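Local coordinates for pesticidal crystal protein Cry4Aa (Bacillus thuringiensis, PDB 2C9K), which binds midgut epithelial cells of insects, including mosquito larvae, and promotes their colloid-osmotic lysis as the three-domain functional fragment of a longer delta-endotoxin protoxin, at residues Thr260-Tyr264 with His432-Phe436; Arg289-Phe293 with Lys487-Gly491; Ile354-Val359 with Thr452-Thr456. All coordinates share one frame; numbering follows the deposited sequence.

Overall arrangement
The three contacts meet around the three-stranded sheet 262-267, 450-457, 432-440 of the middle domain. Contact 1 links its two outer strands through side chains, and contact 3 packs strand 450-457 against a second sheet; their centres are about 8 Å apart, and Leu434 N probably bonds to Ile354 O at 2.7 Å. Contact 2, about 14 Å between centres from contact 1 and about 21 Å from contact 3, lies at the boundary with the C-terminal domain. Glu262 of contact 1 packs against His291 of contact 2, while Phe293 packs on Thr456 of contact 3. A bound methylpentanediol, probably from the crystallisation liquor, sits about 4 Å from the Phe436 side chain.

Contact 1: residues Thr260-Tyr264 with His432-Phe436; sequences TREIY and HILSF
Glu262 OE2 is gripped twice: by the hydroxyl of Ser435, OG donating to it at 2.6 Å, and by Arg288, whose NH1 makes a salt bridge with it. The serine uses the anti lone pair of OE2, the one directed away from the other carboxylate oxygen, and the glutamate chain reaches it extended beyond CG. At the other end of the contact Arg261 NH2 donates to His432 NE2 over 2.7 Å, with an N-H...N angle of 157°. The imidazole nitrogen lies at the edge of the guanidinium, close to its plane, and the two flat groups are turned 32° from each other. Asp238 of helix 222-240 forms a salt bridge to the same NH2, so this nitrogen has two partners. Ile263 CD1 comes to 3.5 Å from His432 NE2. Ile263 CG2 lies over one face of the Arg261 guanidinium, toward its rim. The strand segments run nearly at right angles, 86°, on either side of strand 450-457, so side chains do the bridging. This is the three-stranded sheet of the beta-prism domain of a delta-endotoxin, where helix 222-240 of the N-terminal helical domain packs against it.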
loop_
_atom_site.group_PDB
_atom_site.type_symbol
_atom_site.label_atom_id
_atom_site.label_comp_id
_atom_site.label_asym_id
_atom_site.label_seq_id
_atom_site.Cartn_x
_atom_site.Cartn_y
_atom_site.Cartn_z
ATOM N N THR A 260 -1.141 4.918 0.976
ATOM C CA THR A 260 -2.495 5.394 0.639
ATOM C C THR A 260 -3.276 4.616 -0.407
ATOM O O THR A 260 -4.473 4.845 -0.571
ATOM C CB THR A 260 -2.483 6.844 0.141
ATOM O OG1 THR A 260 -1.926 6.876 -1.176
ATOM C CG2 THR A 260 -1.660 7.729 1.061
ATOM N N ARG A 261 -2.607 3.714 -1.118
ATOM C CA ARG A 261 -3.261 2.906 -2.156
ATOM C C ARG A 261 -4.448 2.053 -1.675
ATOM O O ARG A 261 -4.514 1.650 -0.507
ATOM C CB ARG A 261 -2.240 1.966 -2.793
ATOM C CG ARG A 261 -2.052 0.637 -2.055
ATOM C CD ARG A 261 -1.572 0.839 -0.627
ATOM N NE ARG A 261 -1.320 -0.425 0.061
ATOM C CZ ARG A 261 -2.255 -1.158 0.654
ATOM N NH1 ARG A 261 -3.521 -0.750 0.653
ATOM N NH2 ARG A 261 -1.924 -2.302 1.247
ATOM N N GLU A 262 -5.372 1.765 -2.588
ATOM C CA GLU A 262 -6.522 0.913 -2.272
ATOM C C GLU A 262 -6.339 -0.458 -2.910
ATOM O O GLU A 262 -5.669 -0.592 -3.936
ATOM C CB GLU A 262 -7.835 1.494 -2.820
ATOM C CG GLU A 262 -8.435 2.651 -2.032
ATOM C CD GLU A 262 -9.835 3.037 -2.502
ATOM O OE1 GLU A 262 -10.001 3.425 -3.674
ATOM O OE2 GLU A 262 -10.777 2.952 -1.693
ATOM N N ILE A 263 -6.920 -1.480 -2.295
ATOM C CA ILE A 263 -6.873 -2.825 -2.854
ATOM C C ILE A 263 -8.289 -3.362 -2.718
ATOM O O ILE A 263 -9.028 -2.930 -1.842
ATOM C CB ILE A 263 -5.845 -3.737 -2.143
ATOM C CG1 ILE A 263 -6.182 -3.884 -0.664
ATOM C CG2 ILE A 263 -4.440 -3.183 -2.360
ATOM C CD1 ILE A 263 -5.227 -4.809 0.071
ATOM N N TYR A 264 -8.672 -4.287 -3.591
ATOM C CA TYR A 264 -10.038 -4.804 -3.592
ATOM C C TYR A 264 -10.169 -6.312 -3.500
ATOM O O TYR A 264 -9.322 -7.060 -3.988
ATOM C CB TYR A 264 -10.769 -4.353 -4.872
ATOM C CG TYR A 264 -10.600 -2.890 -5.247
ATOM C CD1 TYR A 264 -9.402 -2.420 -5.767
ATOM C CD2 TYR A 264 -11.647 -1.981 -5.086
ATOM C CE1 TYR A 264 -9.246 -1.086 -6.122
ATOM C CE2 TYR A 264 -11.503 -0.646 -5.436
ATOM C CZ TYR A 264 -10.298 -0.201 -5.955
ATOM O OH TYR A 264 -10.136 1.130 -6.302
ATOM N N HIS A 432 -5.626 -3.241 7.512
ATOM C CA HIS A 432 -6.440 -2.495 6.561
ATOM C C HIS A 432 -7.808 -2.181 7.129
ATOM O O HIS A 432 -8.274 -2.857 8.038
ATOM C CB HIS A 432 -6.606 -3.281 5.253
ATOM C CG HIS A 432 -5.355 -3.378 4.429
ATOM N ND1 HIS A 432 -4.270 -4.142 4.803
ATOM C CD2 HIS A 432 -5.036 -2.834 3.229
ATOM C CE1 HIS A 432 -3.338 -4.067 3.870
ATOM N NE2 HIS A 432 -3.778 -3.281 2.904
ATOM N N ILE A 433 -8.439 -1.142 6.587
ATOM C CA ILE A 433 -9.776 -0.718 6.997
ATOM C C ILE A 433 -10.644 -0.564 5.746
ATOM O O ILE A 433 -10.142 -0.206 4.674
ATOM C CB ILE A 433 -9.753 0.652 7.723
ATOM C CG1 ILE A 433 -9.376 1.760 6.729
ATOM C CG2 ILE A 433 -8.796 0.600 8.921
ATOM C CD1 ILE A 433 -9.515 3.154 7.295
ATOM N N LEU A 434 -11.941 -0.817 5.874
ATOM C CA LEU A 434 -12.839 -0.696 4.727
ATOM C C LEU A 434 -12.857 0.749 4.248
ATOM O O LEU A 434 -12.862 1.669 5.058
ATOM C CB LEU A 434 -14.263 -1.134 5.094
ATOM C CG LEU A 434 -15.152 -1.198 3.848
ATOM C CD1 LEU A 434 -14.685 -2.348 2.972
ATOM C CD2 LEU A 434 -16.607 -1.375 4.231
ATOM N N SER A 435 -12.880 0.968 2.943
ATOM C CA SER A 435 -12.882 2.339 2.465
ATOM C C SER A 435 -13.977 2.648 1.463
ATOM O O SER A 435 -14.298 3.808 1.238
ATOM C CB SER A 435 -11.524 2.678 1.848
ATOM O OG SER A 435 -11.296 1.925 0.675
ATOM N N PHE A 436 -14.566 1.608 0.883
ATOM C CA PHE A 436 -15.595 1.790 -0.140
ATOM C C PHE A 436 -16.169 0.443 -0.604
ATOM O O PHE A 436 -15.517 -0.598 -0.476
ATOM C CB PHE A 436 -14.954 2.476 -1.348
ATOM C CG PHE A 436 -15.892 3.320 -2.155
ATOM C CD1 PHE A 436 -16.271 4.584 -1.702
ATOM C CD2 PHE A 436 -16.342 2.885 -3.398
ATOM C CE1 PHE A 436 -17.078 5.405 -2.478
ATOM C CE2 PHE A 436 -17.153 3.703 -4.185
ATOM C CZ PHE A 436 -17.519 4.967 -3.724
#

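Contact 2: residues Arg289-Phe293 with Lys487-Gly491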
loop_
_atom_site.group_PDB
_atom_site.type_symbol
_atom_site.label_atom_id
_atom_site.label_comp_id
_atom_site.label_asym_id
_atom_site.label_seq_id
_atom_site.Cartn_x
_atom_site.Cartn_y
_atom_site.Cartn_z
ATOM N N ARG A 289 -11.349 5.297 -9.671
ATOM C CA ARG A 289 -10.367 6.076 -10.417
ATOM C C ARG A 289 -9.457 6.825 -9.451
ATOM O O ARG A 289 -9.858 7.158 -8.327
ATOM C CB ARG A 289 -11.071 7.065 -11.343
ATOM C CG ARG A 289 -11.189 6.571 -12.768
ATOM C CD ARG A 289 -12.599 6.735 -13.298
ATOM N NE ARG A 289 -12.959 8.119 -13.605
ATOM C CZ ARG A 289 -14.203 8.518 -13.858
ATOM N NH1 ARG A 289 -15.203 7.640 -13.835
ATOM N NH2 ARG A 289 -14.456 9.792 -14.131
ATOM N N PRO A 290 -8.213 7.096 -9.864
ATOM C CA PRO A 290 -7.312 7.817 -8.959
ATOM C C PRO A 290 -8.048 8.972 -8.293
ATOM O O PRO A 290 -8.721 9.749 -8.955
ATOM C CB PRO A 290 -6.206 8.296 -9.887
ATOM C CG PRO A 290 -6.151 7.215 -10.915
ATOM C CD PRO A 290 -7.607 6.923 -11.194
ATOM N N HIS A 291 -7.928 9.073 -6.979
ATOM C CA HIS A 291 -8.598 10.131 -6.235
ATOM C C HIS A 291 -7.784 10.529 -5.012
ATOM O O HIS A 291 -6.744 9.929 -4.726
ATOM C CB HIS A 291 -9.975 9.647 -5.771
ATOM C CG HIS A 291 -9.922 8.464 -4.851
ATOM N ND1 HIS A 291 -10.304 7.198 -5.241
ATOM C CD2 HIS A 291 -9.542 8.355 -3.556
ATOM C CE1 HIS A 291 -10.166 6.362 -4.227
ATOM N NE2 HIS A 291 -9.706 7.040 -3.193
ATOM N N LEU A 292 -8.267 11.550 -4.302
ATOM C CA LEU A 292 -7.636 12.014 -3.064
ATOM C C LEU A 292 -8.119 11.030 -2.007
ATOM O O LEU A 292 -9.281 10.628 -2.016
ATOM C CB LEU A 292 -8.114 13.419 -2.691
ATOM C CG LEU A 292 -7.783 14.583 -3.627
ATOM C CD1 LEU A 292 -8.423 15.870 -3.085
ATOM C CD2 LEU A 292 -6.261 14.725 -3.752
ATOM N N PHE A 293 -7.237 10.635 -1.100
ATOM C CA PHE A 293 -7.615 9.674 -0.069
ATOM C C PHE A 293 -8.976 10.001 0.567
ATOM O O PHE A 293 -9.248 11.154 0.905
ATOM C CB PHE A 293 -6.536 9.626 1.015
ATOM C CG PHE A 293 -6.660 8.450 1.923
ATOM C CD1 PHE A 293 -6.096 7.238 1.581
ATOM C CD2 PHE A 293 -7.377 8.545 3.110
ATOM C CE1 PHE A 293 -6.244 6.133 2.413
ATOM C CE2 PHE A 293 -7.528 7.446 3.943
ATOM C CZ PHE A 293 -6.965 6.243 3.598
ATOM N N LYS A 487 -5.269 16.990 -11.476
ATOM C CA LYS A 487 -5.925 15.699 -11.365
ATOM C C LYS A 487 -5.047 14.683 -10.653
ATOM O O LYS A 487 -3.837 14.854 -10.544
ATOM C CB LYS A 487 -6.313 15.176 -12.753
ATOM C CG LYS A 487 -5.148 14.865 -13.676
ATOM C CD LYS A 487 -5.650 14.333 -15.013
ATOM C CE LYS A 487 -4.513 13.955 -15.954
ATOM N NZ LYS A 487 -3.644 15.119 -16.281
ATOM N N VAL A 488 -5.666 13.628 -10.146
ATOM C CA VAL A 488 -4.922 12.584 -9.457
ATOM C C VAL A 488 -4.606 11.475 -10.456
ATOM O O VAL A 488 -5.511 10.899 -11.047
ATOM C CB VAL A 488 -5.740 11.971 -8.288
ATOM C CG1 VAL A 488 -4.964 10.821 -7.663
ATOM C CG2 VAL A 488 -6.061 13.034 -7.239
ATOM N N VAL A 489 -3.327 11.179 -10.656
ATOM C CA VAL A 489 -2.967 10.133 -11.591
ATOM C C VAL A 489 -2.448 8.916 -10.872
ATOM O O VAL A 489 -1.913 9.012 -9.774
ATOM C CB VAL A 489 -1.878 10.575 -12.588
ATOM C CG1 VAL A 489 -2.389 11.722 -13.440
ATOM C CG2 VAL A 489 -0.601 10.935 -11.842
ATOM N N GLN A 490 -2.627 7.771 -11.516
ATOM C CA GLN A 490 -2.185 6.479 -11.022
ATOM C C GLN A 490 -0.694 6.519 -10.675
ATOM O O GLN A 490 0.114 7.052 -11.438
ATOM C CB GLN A 490 -2.433 5.450 -12.119
ATOM C CG GLN A 490 -1.647 4.190 -11.993
ATOM C CD GLN A 490 -2.374 3.164 -11.188
ATOM O OE1 GLN A 490 -2.650 3.364 -10.004
ATOM N NE2 GLN A 490 -2.709 2.045 -11.827
ATOM N N GLY A 491 -0.333 5.960 -9.524
ATOM C CA GLY A 491 1.064 5.936 -9.125
ATOM C C GLY A 491 1.832 4.983 -10.017
ATOM O O GLY A 491 1.230 4.110 -10.643
#
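Val488 drives its two methyls into the extended loop Arg289-Phe293, and both lie against the His291 backbone, CG1 also reaching Pro290 and CG2 Leu292. CG1, set anti to the backbone N (chi1 176°), is 3.5 Å from His291 N and meets CB of Pro290 at 3.6 Å. Val488 CG2 touches CD2 of Leu292 at 3.9 Å; the leucine and valine side chains lie at a slant to one another, meeting through single methyls. Pro290 lays its ring on the strand, CB at the Val488 carbonyl oxygen and CG toward Gln490 N at 3.6 Å, so the pyrrolidine ring spans the end of the strand and the start of the loop after it. Pro290 and Val488 provide the nearest pair of CA atoms, 5.4 Å apart, and across it the contact is apolar packing and backbone cover. His291 takes a different course. Its side chain starts off away from the strand, and its imidazole folds back over its own loop, ND1 donating to Arg289 O at 3.1 Å. That bond is bent, with an N-H...O angle of 136°, and the carbonyl oxygen is tilted 25° out of the imidazole plane. It ties the loop to itself on the side remote from Val488. The loop runs from helix 279-286 into strand 294-303 of the middle domain; strand 487-489 belongs to the C-terminal domain, pairs antiparallel with strand 499-501, and shares with Leu292 a packing partner in Leu482 of strand 481-482.

Contact 3: residues Ile354-Val359 with Thr452-Thr456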
loop_
_atom_site.group_PDB
_atom_site.type_symbol
_atom_site.label_atom_id
_atom_site.label_comp_id
_atom_site.label_asym_id
_atom_site.label_seq_id
_atom_site.Cartn_x
_atom_site.Cartn_y
_atom_site.Cartn_z
ATOM N N ILE A 354 -13.853 -0.137 10.024
ATOM C CA ILE A 354 -14.287 -1.501 9.763
ATOM C C ILE A 354 -13.012 -2.240 9.335
ATOM O O ILE A 354 -12.395 -1.876 8.339
ATOM C CB ILE A 354 -15.356 -1.528 8.635
ATOM C CG1 ILE A 354 -16.587 -0.732 9.077
ATOM C CG2 ILE A 354 -15.778 -2.949 8.331
ATOM C CD1 ILE A 354 -17.610 -0.501 7.980
ATOM N N PHE A 355 -12.607 -3.255 10.098
ATOM C CA PHE A 355 -11.385 -3.985 9.780
ATOM C C PHE A 355 -11.633 -5.427 9.365
ATOM O O PHE A 355 -10.710 -6.136 8.960
ATOM C CB PHE A 355 -10.433 -3.949 10.971
ATOM C CG PHE A 355 -10.887 -4.775 12.139
ATOM C CD1 PHE A 355 -10.790 -6.166 12.108
ATOM C CD2 PHE A 355 -11.394 -4.171 13.276
ATOM C CE1 PHE A 355 -11.189 -6.944 13.200
ATOM C CE2 PHE A 355 -11.797 -4.937 14.374
ATOM C CZ PHE A 355 -11.693 -6.329 14.333
ATOM N N LEU A 356 -12.881 -5.858 9.479
ATOM C CA LEU A 356 -13.267 -7.209 9.101
ATOM C C LEU A 356 -14.782 -7.269 9.022
ATOM O O LEU A 356 -15.472 -6.681 9.853
ATOM C CB LEU A 356 -12.785 -8.219 10.144
ATOM C CG LEU A 356 -13.088 -9.699 9.872
ATOM C CD1 LEU A 356 -12.259 -10.195 8.692
ATOM C CD2 LEU A 356 -12.762 -10.516 11.097
ATOM N N LEU A 357 -15.313 -7.940 8.010
ATOM C CA LEU A 357 -16.755 -8.064 7.941
ATOM C C LEU A 357 -17.179 -9.410 7.421
ATOM O O LEU A 357 -16.396 -10.138 6.806
ATOM C CB LEU A 357 -17.402 -6.956 7.111
ATOM C CG LEU A 357 -17.128 -6.814 5.630
ATOM C CD1 LEU A 357 -18.267 -6.020 4.995
ATOM C CD2 LEU A 357 -15.796 -6.117 5.429
ATOM N N ASN A 358 -18.433 -9.736 7.704
ATOM C CA ASN A 358 -19.019 -11.004 7.322
ATOM C C ASN A 358 -20.204 -10.691 6.442
ATOM O O ASN A 358 -21.048 -9.892 6.822
ATOM C CB ASN A 358 -19.491 -11.726 8.580
ATOM C CG ASN A 358 -19.820 -13.173 8.336
ATOM O OD1 ASN A 358 -20.689 -13.502 7.524
ATOM N ND2 ASN A 358 -19.127 -14.056 9.046
ATOM N N VAL A 359 -20.273 -11.299 5.265
ATOM C CA VAL A 359 -21.406 -11.035 4.388
ATOM C C VAL A 359 -22.165 -12.304 4.006
ATOM O O VAL A 359 -21.563 -13.348 3.738
ATOM C CB VAL A 359 -20.970 -10.301 3.093
ATOM C CG1 VAL A 359 -20.088 -9.117 3.446
ATOM C CG2 VAL A 359 -20.248 -11.245 2.165
ATOM N N THR A 452 -17.247 -5.366 -4.777
ATOM C CA THR A 452 -15.829 -5.291 -4.487
ATOM C C THR A 452 -15.737 -4.467 -3.220
ATOM O O THR A 452 -16.463 -3.486 -3.050
ATOM C CB THR A 452 -15.037 -4.580 -5.585
ATOM O OG1 THR A 452 -15.725 -3.391 -5.966
ATOM C CG2 THR A 452 -14.854 -5.478 -6.787
ATOM N N PHE A 453 -14.863 -4.881 -2.318
ATOM C CA PHE A 453 -14.679 -4.169 -1.066
ATOM C C PHE A 453 -13.304 -3.526 -1.100
ATOM O O PHE A 453 -12.294 -4.210 -1.222
ATOM C CB PHE A 453 -14.820 -5.143 0.107
ATOM C CG PHE A 453 -16.183 -5.794 0.188
ATOM C CD1 PHE A 453 -16.537 -6.818 -0.689
ATOM C CD2 PHE A 453 -17.138 -5.332 1.095
ATOM C CE1 PHE A 453 -17.820 -7.366 -0.670
ATOM C CE2 PHE A 453 -18.423 -5.874 1.121
ATOM C CZ PHE A 453 -18.763 -6.890 0.237
ATOM N N ALA A 454 -13.282 -2.199 -1.034
ATOM C CA ALA A 454 -12.042 -1.432 -1.068
ATOM C C ALA A 454 -11.412 -1.396 0.315
ATOM O O ALA A 454 -12.109 -1.268 1.316
ATOM C CB ALA A 454 -12.324 -0.023 -1.540
ATOM N N TRP A 455 -10.092 -1.500 0.362
ATOM C CA TRP A 455 -9.367 -1.487 1.618
ATOM C C TRP A 455 -8.145 -0.590 1.534
ATOM O O TRP A 455 -7.356 -0.702 0.608
ATOM C CB TRP A 455 -8.917 -2.907 1.984
ATOM C CG TRP A 455 -10.042 -3.882 2.154
ATOM C CD1 TRP A 455 -10.552 -4.718 1.211
ATOM C CD2 TRP A 455 -10.823 -4.086 3.340
ATOM N NE1 TRP A 455 -11.605 -5.431 1.732
ATOM C CE2 TRP A 455 -11.793 -5.060 3.037
ATOM C CE3 TRP A 455 -10.795 -3.537 4.630
ATOM C CZ2 TRP A 455 -12.728 -5.501 3.974
ATOM C CZ3 TRP A 455 -11.725 -3.978 5.563
ATOM C CH2 TRP A 455 -12.677 -4.949 5.229
ATOM N N THR A 456 -7.994 0.302 2.503
ATOM C CA THR A 456 -6.839 1.185 2.536
ATOM C C THR A 456 -5.954 0.764 3.705
ATOM O O THR A 456 -6.435 0.138 4.654
ATOM C CB THR A 456 -7.260 2.656 2.692
ATOM O OG1 THR A 456 -8.187 2.785 3.777
ATOM C CG2 THR A 456 -7.900 3.149 1.415
#
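Trp455 pushes the far edge of its six-membered ring at strand 354-359, and here the contact is densest: the indole buries the most surface of any residue in it and meets four residues in a row, Ile354 to Leu357. CH2 lies 3.3 Å from CD2 of Leu357, with CZ2 nearly as near, and CZ3 comes to 3.5 Å from Ile354 O; both partners lie at the ring edge, near its plane. The first bond of the tryptophan side chain does not head for the opposite strand; CG, anti to the carbonyl carbon (chi1 -60°), carries the indole to it. It arrives at a bulge: Phe355 and Leu356 both pair with Phe379 of neighbouring strand 373-381, a classic beta bulge, and the backbone of this pair passes the indole obliquely at a greater distance. The two bulge side chains start off away from Trp455. Toward Val359 the packing is looser, resting on single methyls. Phe453 meets Leu357 CD1 with CE2 at 3.9 Å, and CZ touches Val359 CG1 at 4.1 Å, each approach oblique to the ring; the valine and phenylalanine side chains run alongside one another, pointing opposite ways. Leu357 thus straddles both aromatics, one methyl on each. Asn358, which takes no part, is partly exposed; the touching residues are all buried. The strand axes stay 9.4 Å apart at 142°, the spacing of two facing sheets. Phe407 of strand 402-407, next to strand 353-362, stacks on Phe453 and touches Trp455, closing the layer between that four-stranded sheet and the one holding strands 262-267, 450-457 and 432-440.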